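Local coordinates for PrgB (Enterococcus faecalis, PDB 6EVU), which binds and compacts DNA and so promotes cell aggregation, biofilm formation and conjugation, here represented by its adhesin domain, at residues A[104-117]-A[126-138]. Numbering follows the deposited sequence.
Sequences LEKNKPVTVTYTGL and ITKAEFVYELQSS
Tyr-114 and Phe-131 both carry CG anti to their own carbonyl carbon (chi1 -66° and -76°), which swings the two rings together on the buried face of an antiparallel beta ladder. The ladder joins strands 110-115 and 124-137 in the larger sheet of the adhesin domain of PrgB, a member of the antigen I/II family. The edge of Tyr-114 meets the face of Phe-131 in a T-shaped pair. Tyr-114 CE2 lies 3.8 Å from Phe-131 CD1, and the planes stand at 76°. Next along this face, Val-112 CG2 packs at 3.8 Å from Tyr-133 CE1. Ile-43 and Phe-149 from two further strands also touch Val-112. One water bridges the hydroxyls of Tyr-114 and Tyr-133, and Tyr-114 OH also bonds to the backbone oxygen of Ser-150.

Six backbone hydrogen bonds, two per pair, link Val-110/Tyr-133, Val-112/Phe-131 and Tyr-114/Ala-129. Beyond them, Leu-117 N donates a further hydrogen bond to Thr-127 O, from above the carbonyl plane. The other face carries Thr-111, Thr-113, Glu-130 and Val-132. There Thr-111 OG1 lies 3.6 Å from Val-132 CG2. A second water joins Thr-113 OG1 to Glu-130 OE2.

At the far end, residues Glu-105 to Lys-108 form a type II turn. Leu-135 packs against the turn and the residue before it: Leu-135 CD1 lies 3.3 Å from Leu-104 O, and Leu-135 CD2 meets Lys-106 CD. Glu-134 OE1 makes a salt bridge with Arg-172 of the neighbouring strand. Glu-134 OE2 accepts a hydrogen bond from a water 2.7 Å away, which also donates to Leu-135 O and accepts from Lys-106 NZ and Asn-107 N.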
ATOM      1  N   LEU A 104     -12.322  -0.669   9.007  1.00 21.53           N
ATOM      2  CA  LEU A 104     -12.401   0.586   8.246  1.00 22.58           C
ATOM      3  C   LEU A 104     -13.771   0.701   7.599  1.00 24.14           C
ATOM      4  O   LEU A 104     -14.272  -0.252   6.982  1.00 23.50           O
ATOM      5  CB  LEU A 104     -11.338   0.693   7.137  1.00 22.15           C
ATOM      6  CG  LEU A 104      -9.885   0.536   7.623  1.00 25.08           C
ATOM      7  CD1 LEU A 104      -9.010   0.648   6.362  1.00 27.31           C
ATOM      8  CD2 LEU A 104      -9.580   1.626   8.580  1.00 29.64           C
ATOM      9  N   GLU A 105     -14.388   1.883   7.741  1.00 25.45           N
ATOM     10  CA  GLU A 105     -15.732   2.097   7.234  1.00 25.84           C
ATOM     11  C   GLU A 105     -15.727   3.370   6.410  1.00 24.53           C
ATOM     12  O   GLU A 105     -14.935   4.283   6.658  1.00 28.61           O
ATOM     13  CB  GLU A 105     -16.755   2.226   8.394  1.00 28.83           C
ATOM     14  CG  GLU A 105     -16.810   0.935   9.248  1.00 28.47           C
ATOM     15  CD  GLU A 105     -17.796   1.097  10.377  1.00 37.54           C
ATOM     16  OE1 GLU A 105     -17.400   1.428  11.527  1.00 34.43           O
ATOM     17  OE2 GLU A 105     -18.992   0.942  10.087  1.00 41.80           O
ATOM     18  N   LYS A 106     -16.679   3.443   5.471  1.00 28.74           N
ATOM     19  CA  LYS A 106     -16.825   4.629   4.659  1.00 34.31           C
ATOM     20  C   LYS A 106     -17.045   5.840   5.562  1.00 30.55           C
ATOM     21  O   LYS A 106     -17.818   5.769   6.527  1.00 29.16           O
ATOM     22  CB  LYS A 106     -18.025   4.450   3.715  1.00 36.61           C
ATOM     23  CG  LYS A 106     -18.026   5.421   2.520  1.00 36.23           C
ATOM     24  CD  LYS A 106     -16.869   5.179   1.571  1.00 48.06           C
ATOM     25  CE  LYS A 106     -16.826   6.176   0.381  1.00 59.27           C
ATOM     26  NZ  LYS A 106     -16.235   7.539   0.625  1.00 51.91           N
ATOM     27  N   ASN A 107     -16.370   6.925   5.216  1.00 31.32           N
ATOM     28  CA  ASN A 107     -16.471   8.258   5.815  1.00 30.64           C
ATOM     29  C   ASN A 107     -15.984   8.318   7.246  1.00 37.95           C
ATOM     30  O   ASN A 107     -16.368   9.237   7.983  1.00 36.31           O
ATOM     31  CB  ASN A 107     -17.920   8.796   5.766  1.00 34.50           C
ATOM     32  CG  ASN A 107     -18.483   8.821   4.372  1.00 45.13           C
ATOM     33  OD1 ASN A 107     -17.831   9.327   3.445  1.00 51.44           O
ATOM     34  ND2 ASN A 107     -19.689   8.246   4.195  1.00 49.04           N
ATOM     35  N   LYS A 108     -15.179   7.339   7.687  1.00 28.23           N
ATOM     36  CA  LYS A 108     -14.662   7.295   9.055  1.00 28.58           C
ATOM     37  C   LYS A 108     -13.146   7.067   8.992  1.00 28.74           C
ATOM     38  O   LYS A 108     -12.680   5.926   9.138  1.00 28.10           O
ATOM     39  CB  LYS A 108     -15.356   6.187   9.840  1.00 28.47           C
ATOM     40  CG  LYS A 108     -16.867   6.477  10.000  1.00 30.88           C
ATOM     41  CD  LYS A 108     -17.668   5.270  10.379  1.00 32.96           C
ATOM     42  CE  LYS A 108     -19.184   5.645  10.360  1.00 35.93           C
ATOM     43  NZ  LYS A 108     -20.109   4.422  10.284  1.00 36.59           N
ATOM     44  N   PRO A 109     -12.361   8.131   8.766  1.00 29.49           N
ATOM     45  CA  PRO A 109     -10.899   7.987   8.677  1.00 26.48           C
ATOM     46  C   PRO A 109     -10.321   7.569  10.019  1.00 28.89           C
ATOM     47  O   PRO A 109     -10.808   7.974  11.070  1.00 29.14           O
ATOM     48  CB  PRO A 109     -10.407   9.384   8.268  1.00 31.31           C
ATOM     49  CG  PRO A 109     -11.583  10.305   8.534  1.00 36.05           C
ATOM     50  CD  PRO A 109     -12.838   9.509   8.516  1.00 36.80           C
ATOM     51  N   VAL A 110      -9.328   6.680   9.967  1.00 24.00           N
ATOM     52  CA  VAL A 110      -8.718   6.116  11.167  1.00 24.51           C
ATOM     53  C   VAL A 110      -7.303   6.657  11.244  1.00 24.38           C
ATOM     54  O   VAL A 110      -6.513   6.521  10.291  1.00 25.99           O
ATOM     55  CB  VAL A 110      -8.730   4.584  11.100  1.00 24.22           C
ATOM     56  CG1 VAL A 110      -7.912   4.027  12.257  1.00 27.55           C
ATOM     57  CG2 VAL A 110     -10.211   4.144  11.100  1.00 27.15           C
ATOM     58  N   THR A 111      -6.967   7.302  12.349  1.00 24.82           N
ATOM     59  CA  THR A 111      -5.617   7.875  12.480  1.00 25.33           C
ATOM     60  C   THR A 111      -4.783   6.945  13.349  1.00 29.76           C
ATOM     61  O   THR A 111      -5.111   6.740  14.524  1.00 28.16           O
ATOM     62  CB  THR A 111      -5.676   9.280  13.097  1.00 25.99           C
ATOM     63  OG1 THR A 111      -6.511  10.147  12.289  1.00 29.14           O
ATOM     64  CG2 THR A 111      -4.275   9.898  13.291  1.00 27.56           C
ATOM     65  N   VAL A 112      -3.685   6.410  12.773  1.00 23.35           N
ATOM     66  CA  VAL A 112      -2.713   5.582  13.491  1.00 27.74           C
ATOM     67  C   VAL A 112      -1.496   6.452  13.793  1.00 25.00           C
ATOM     68  O   VAL A 112      -0.824   6.925  12.879  1.00 28.55           O
ATOM     69  CB  VAL A 112      -2.311   4.368  12.631  1.00 23.10           C
ATOM     70  CG1 VAL A 112      -1.239   3.494  13.360  1.00 26.26           C
ATOM     71  CG2 VAL A 112      -3.540   3.572  12.167  1.00 25.72           C
ATOM     72  N   THR A 113      -1.176   6.643  15.062  1.00 25.40           N
ATOM     73  CA  THR A 113      -0.033   7.465  15.440  1.00 28.96           C
ATOM     74  C   THR A 113       1.139   6.581  15.857  1.00 32.37           C
ATOM     75  O   THR A 113       0.986   5.687  16.684  1.00 37.21           O
ATOM     76  CB  THR A 113      -0.428   8.394  16.585  1.00 30.74           C
ATOM     77  OG1 THR A 113      -1.500   9.252  16.144  1.00 33.22           O
ATOM     78  CG2 THR A 113       0.750   9.249  17.004  1.00 36.00           C
ATOM     79  N   TYR A 114       2.300   6.836  15.282  1.00 30.79           N
ATOM     80  CA  TYR A 114       3.553   6.220  15.715  1.00 32.04           C
ATOM     81  C   TYR A 114       4.345   7.227  16.523  1.00 34.18           C
ATOM     82  O   TYR A 114       4.474   8.396  16.123  1.00 32.92           O
ATOM     83  CB  TYR A 114       4.406   5.770  14.524  1.00 32.11           C
ATOM     84  CG  TYR A 114       3.778   4.635  13.729  1.00 27.29           C
ATOM     85  CD1 TYR A 114       4.057   3.329  14.088  1.00 30.84           C
ATOM     86  CD2 TYR A 114       2.988   4.882  12.609  1.00 30.00           C
ATOM     87  CE1 TYR A 114       3.497   2.273  13.402  1.00 28.71           C
ATOM     88  CE2 TYR A 114       2.424   3.829  11.881  1.00 26.39           C
ATOM     89  CZ  TYR A 114       2.675   2.516  12.296  1.00 26.50           C
ATOM     90  OH  TYR A 114       2.163   1.412  11.628  1.00 29.23           O
ATOM     91  N   THR A 115       4.933   6.770  17.645  1.00 36.57           N
ATOM     92  CA  THR A 115       5.930   7.577  18.341  1.00 38.20           C
ATOM     93  C   THR A 115       7.237   6.799  18.426  1.00 41.11           C
ATOM     94  O   THR A 115       7.324   5.632  18.025  1.00 37.40           O
ATOM     95  CB  THR A 115       5.464   7.954  19.751  1.00 43.46           C
ATOM     96  OG1 THR A 115       5.144   6.744  20.448  1.00 39.64           O
ATOM     97  CG2 THR A 115       4.219   8.797  19.671  1.00 42.54           C
ATOM     98  N   GLY A 116       8.257   7.471  18.923  1.00 43.71           N
ATOM     99  CA  GLY A 116       9.553   6.851  19.094  1.00 45.50           C
ATOM    100  C   GLY A 116      10.302   6.578  17.816  1.00 39.34           C
ATOM    101  O   GLY A 116      11.035   5.591  17.748  1.00 41.99           O
ATOM    102  N   LEU A 117      10.142   7.415  16.796  1.00 39.24           N
ATOM    103  CA  LEU A 117      10.848   7.234  15.534  1.00 35.85           C
ATOM    104  C   LEU A 117      12.180   7.971  15.503  1.00 41.90           C
ATOM    105  O   LEU A 117      12.414   8.935  16.234  1.00 42.56           O
ATOM    106  CB  LEU A 117      10.010   7.773  14.375  1.00 33.60           C
ATOM    107  CG  LEU A 117       8.594   7.245  14.273  1.00 32.26           C
ATOM    108  CD1 LEU A 117       7.831   7.977  13.128  1.00 32.13           C
ATOM    109  CD2 LEU A 117       8.624   5.766  14.069  1.00 38.52           C
ATOM    110  N   ILE A 126      12.595  13.324  12.566  1.00 38.10           N
ATOM    111  CA  ILE A 126      11.169  13.023  12.610  1.00 33.68           C
ATOM    112  C   ILE A 126      10.980  11.945  13.664  1.00 41.72           C
ATOM    113  O   ILE A 126      11.450  10.810  13.502  1.00 43.96           O
ATOM    114  CB  ILE A 126      10.649  12.566  11.246  1.00 34.99           C
ATOM    115  CG1 ILE A 126      10.685  13.772  10.304  1.00 36.82           C
ATOM    116  CG2 ILE A 126       9.208  11.898  11.379  1.00 31.50           C
ATOM    117  CD1 ILE A 126      10.598  13.427   8.859  1.00 32.71           C
ATOM    118  N   THR A 127      10.273  12.285  14.733  1.00 37.15           N
ATOM    119  CA  THR A 127      10.118  11.377  15.858  1.00 38.18           C
ATOM    120  C   THR A 127       8.736  10.763  15.957  1.00 35.61           C
ATOM    121  O   THR A 127       8.555   9.809  16.726  1.00 39.95           O
ATOM    122  CB  THR A 127      10.391  12.125  17.167  1.00 38.37           C
ATOM    123  OG1 THR A 127       9.508  13.236  17.257  1.00 41.13           O
ATOM    124  CG2 THR A 127      11.776  12.692  17.202  1.00 39.95           C
ATOM    125  N   LYS A 128       7.756  11.291  15.222  1.00 33.47           N
ATOM    126  CA  LYS A 128       6.371  10.840  15.331  1.00 31.39           C
ATOM    127  C   LYS A 128       5.756  10.953  13.938  1.00 30.91           C
ATOM    128  O   LYS A 128       6.171  11.813  13.145  1.00 35.04           O
ATOM    129  CB  LYS A 128       5.620  11.740  16.341  1.00 34.47           C
ATOM    130  CG  LYS A 128       4.077  11.692  16.343  1.00 41.12           C
ATOM    131  CD  LYS A 128       3.480  12.504  17.496  1.00 45.06           C
ATOM    132  CE  LYS A 128       2.328  13.433  17.070  1.00 63.86           C
ATOM    133  NZ  LYS A 128       1.537  13.916  18.254  1.00 71.35           N
ATOM    134  N   ALA A 129       4.759  10.114  13.658  1.00 31.48           N
ATOM    135  CA  ALA A 129       4.002  10.207  12.409  1.00 31.79           C
ATOM    136  C   ALA A 129       2.550   9.793  12.624  1.00 32.27           C
ATOM    137  O   ALA A 129       2.241   8.984  13.485  1.00 32.55           O
ATOM    138  CB  ALA A 129       4.649   9.333  11.316  1.00 32.62           C
ATOM    139  N   GLU A 130       1.658  10.405  11.849  1.00 28.59           N
ATOM    140  CA  GLU A 130       0.243  10.034  11.779  1.00 26.55           C
ATOM    141  C   GLU A 130      -0.037   9.458  10.414  1.00 28.73           C
ATOM    142  O   GLU A 130       0.202  10.124   9.407  1.00 28.96           O
ATOM    143  CB  GLU A 130      -0.646  11.255  12.004  1.00 28.43           C
ATOM    144  CG  GLU A 130      -0.636  11.682  13.456  1.00 31.81           C
ATOM    145  CD  GLU A 130      -1.373  12.992  13.714  1.00 34.41           C
ATOM    146  OE1 GLU A 130      -1.710  13.696  12.737  1.00 34.34           O
ATOM    147  OE2 GLU A 130      -1.595  13.338  14.904  1.00 38.31           O
ATOM    148  N   PHE A 131      -0.483   8.192  10.375  1.00 24.03           N
ATOM    149  CA  PHE A 131      -0.941   7.560   9.136  1.00 27.01           C
ATOM    150  C   PHE A 131      -2.466   7.522   9.184  1.00 25.01           C
ATOM    151  O   PHE A 131      -3.025   6.838  10.034  1.00 25.02           O
ATOM    152  CB  PHE A 131      -0.388   6.136   9.086  1.00 25.28           C
ATOM    153  CG  PHE A 131       1.080   6.044   8.720  1.00 23.75           C
ATOM    154  CD1 PHE A 131       2.072   6.744   9.413  1.00 27.95           C
ATOM    155  CD2 PHE A 131       1.443   5.243   7.633  1.00 26.03           C
ATOM    156  CE1 PHE A 131       3.431   6.641   9.007  1.00 30.41           C
ATOM    157  CE2 PHE A 131       2.801   5.169   7.223  1.00 24.94           C
ATOM    158  CZ  PHE A 131       3.755   5.832   7.943  1.00 26.88           C
ATOM    159  N   VAL A 132      -3.139   8.239   8.286  1.00 23.68           N
ATOM    160  CA  VAL A 132      -4.600   8.296   8.253  1.00 22.21           C
ATOM    161  C   VAL A 132      -5.102   7.472   7.093  1.00 20.73           C
ATOM    162  O   VAL A 132      -4.783   7.740   5.923  1.00 25.54           O
ATOM    163  CB  VAL A 132      -5.101   9.738   8.136  1.00 24.62           C
ATOM    164  CG1 VAL A 132      -6.647   9.750   8.053  1.00 27.82           C
ATOM    165  CG2 VAL A 132      -4.520  10.550   9.322  1.00 26.82           C
ATOM    166  N   TYR A 133      -5.877   6.438   7.430  1.00 20.77           N
ATOM    167  CA  TYR A 133      -6.463   5.492   6.477  1.00 22.71           C
ATOM    168  C   TYR A 133      -7.946   5.766   6.332  1.00 23.43           C
ATOM    169  O   TYR A 133      -8.638   5.886   7.325  1.00 25.28           O
ATOM    170  CB  TYR A 133      -6.300   4.074   7.007  1.00 21.28           C
ATOM    171  CG  TYR A 133      -4.859   3.674   7.139  1.00 20.95           C
ATOM    172  CD1 TYR A 133      -4.125   3.907   8.325  1.00 21.65           C
ATOM    173  CD2 TYR A 133      -4.241   2.971   6.083  1.00 21.92           C
ATOM    174  CE1 TYR A 133      -2.774   3.452   8.425  1.00 23.16           C
ATOM    175  CE2 TYR A 133      -2.916   2.569   6.199  1.00 21.41           C
ATOM    176  CZ  TYR A 133      -2.228   2.807   7.354  1.00 21.93           C
ATOM    177  OH  TYR A 133      -0.930   2.427   7.555  1.00 24.74           O
ATOM    178  N   GLU A 134      -8.419   5.842   5.084  1.00 22.26           N
ATOM    179  CA  GLU A 134      -9.829   6.038   4.852  1.00 21.61           C
ATOM    180  C   GLU A 134     -10.268   5.084   3.766  1.00 27.27           C
ATOM    181  O   GLU A 134      -9.767   5.154   2.640  1.00 25.54           O
ATOM    182  CB  GLU A 134     -10.143   7.495   4.479  1.00 23.77           C
ATOM    183  CG  GLU A 134     -11.625   7.694   4.456  1.00 34.03           C
ATOM    184  CD  GLU A 134     -12.048   9.144   4.355  1.00 35.54           C
ATOM    185  OE1 GLU A 134     -11.208  10.095   4.511  1.00 37.67           O
ATOM    186  OE2 GLU A 134     -13.283   9.334   4.116  1.00 38.14           O
ATOM    187  N   LEU A 135     -11.243   4.232   4.091  1.00 25.03           N
ATOM    188  CA  LEU A 135     -11.875   3.397   3.076  1.00 23.66           C
ATOM    189  C   LEU A 135     -12.408   4.243   1.922  1.00 24.69           C
ATOM    190  O   LEU A 135     -13.096   5.263   2.120  1.00 26.60           O
ATOM    191  CB  LEU A 135     -13.011   2.562   3.695  1.00 24.77           C
ATOM    192  CG  LEU A 135     -13.776   1.549   2.815  1.00 25.94           C
ATOM    193  CD1 LEU A 135     -14.340   0.471   3.754  1.00 30.35           C
ATOM    194  CD2 LEU A 135     -14.998   2.199   2.028  1.00 26.29           C
ATOM    195  N   GLN A 136     -12.123   3.765   0.700  1.00 25.83           N
ATOM    196  CA  GLN A 136     -12.714   4.292  -0.521  1.00 23.57           C
ATOM    197  C   GLN A 136     -13.527   3.289  -1.340  1.00 27.69           C
ATOM    198  O   GLN A 136     -14.533   3.688  -1.959  1.00 32.14           O
ATOM    199  CB  GLN A 136     -11.605   4.894  -1.391  1.00 28.13           C
ATOM    200  CG  GLN A 136     -11.042   6.140  -0.693  1.00 27.45           C
ATOM    201  CD  GLN A 136     -10.096   6.867  -1.594  1.00 36.76           C
ATOM    202  OE1 GLN A 136      -9.158   6.273  -2.079  1.00 36.24           O
ATOM    203  NE2 GLN A 136     -10.343   8.156  -1.827  1.00 36.04           N
ATOM    204  N   SER A 137     -13.150   2.008  -1.350  1.00 26.75           N
ATOM    205  CA  SER A 137     -13.919   1.009  -2.082  1.00 26.74           C
ATOM    206  C   SER A 137     -13.771  -0.325  -1.345  1.00 25.91           C
ATOM    207  O   SER A 137     -12.704  -0.638  -0.807  1.00 27.13           O
ATOM    208  CB  SER A 137     -13.445   0.865  -3.543  1.00 29.61           C
ATOM    209  OG  SER A 137     -14.287   0.002  -4.311  1.00 32.27           O
ATOM    210  N   SER A 138     -14.876  -1.085  -1.321  1.00 26.62           N
ATOM    211  CA  SER A 138     -14.842  -2.410  -0.701  1.00 26.13           C
ATOM    212  C   SER A 138     -15.790  -3.332  -1.430  1.00 25.78           C
ATOM    213  O   SER A 138     -16.932  -2.936  -1.685  1.00 28.34           O
ATOM    214  CB  SER A 138     -15.236  -2.385   0.785  1.00 28.24           C
ATOM    215  OG  SER A 138     -15.663  -3.684   1.253  1.00 27.56           O
TER
HETATM  216  O   HOH W   1     -12.237   4.304   6.797  1.00 27.12           O
HETATM  217  O   HOH W   2     -14.600   7.229   2.955  1.00 35.26           O
HETATM  218  O   HOH W   3      -1.768  11.737  17.075  1.00 41.76           O
HETATM  219  O   HOH W   4      -0.056   1.451   9.983  1.00 27.77           O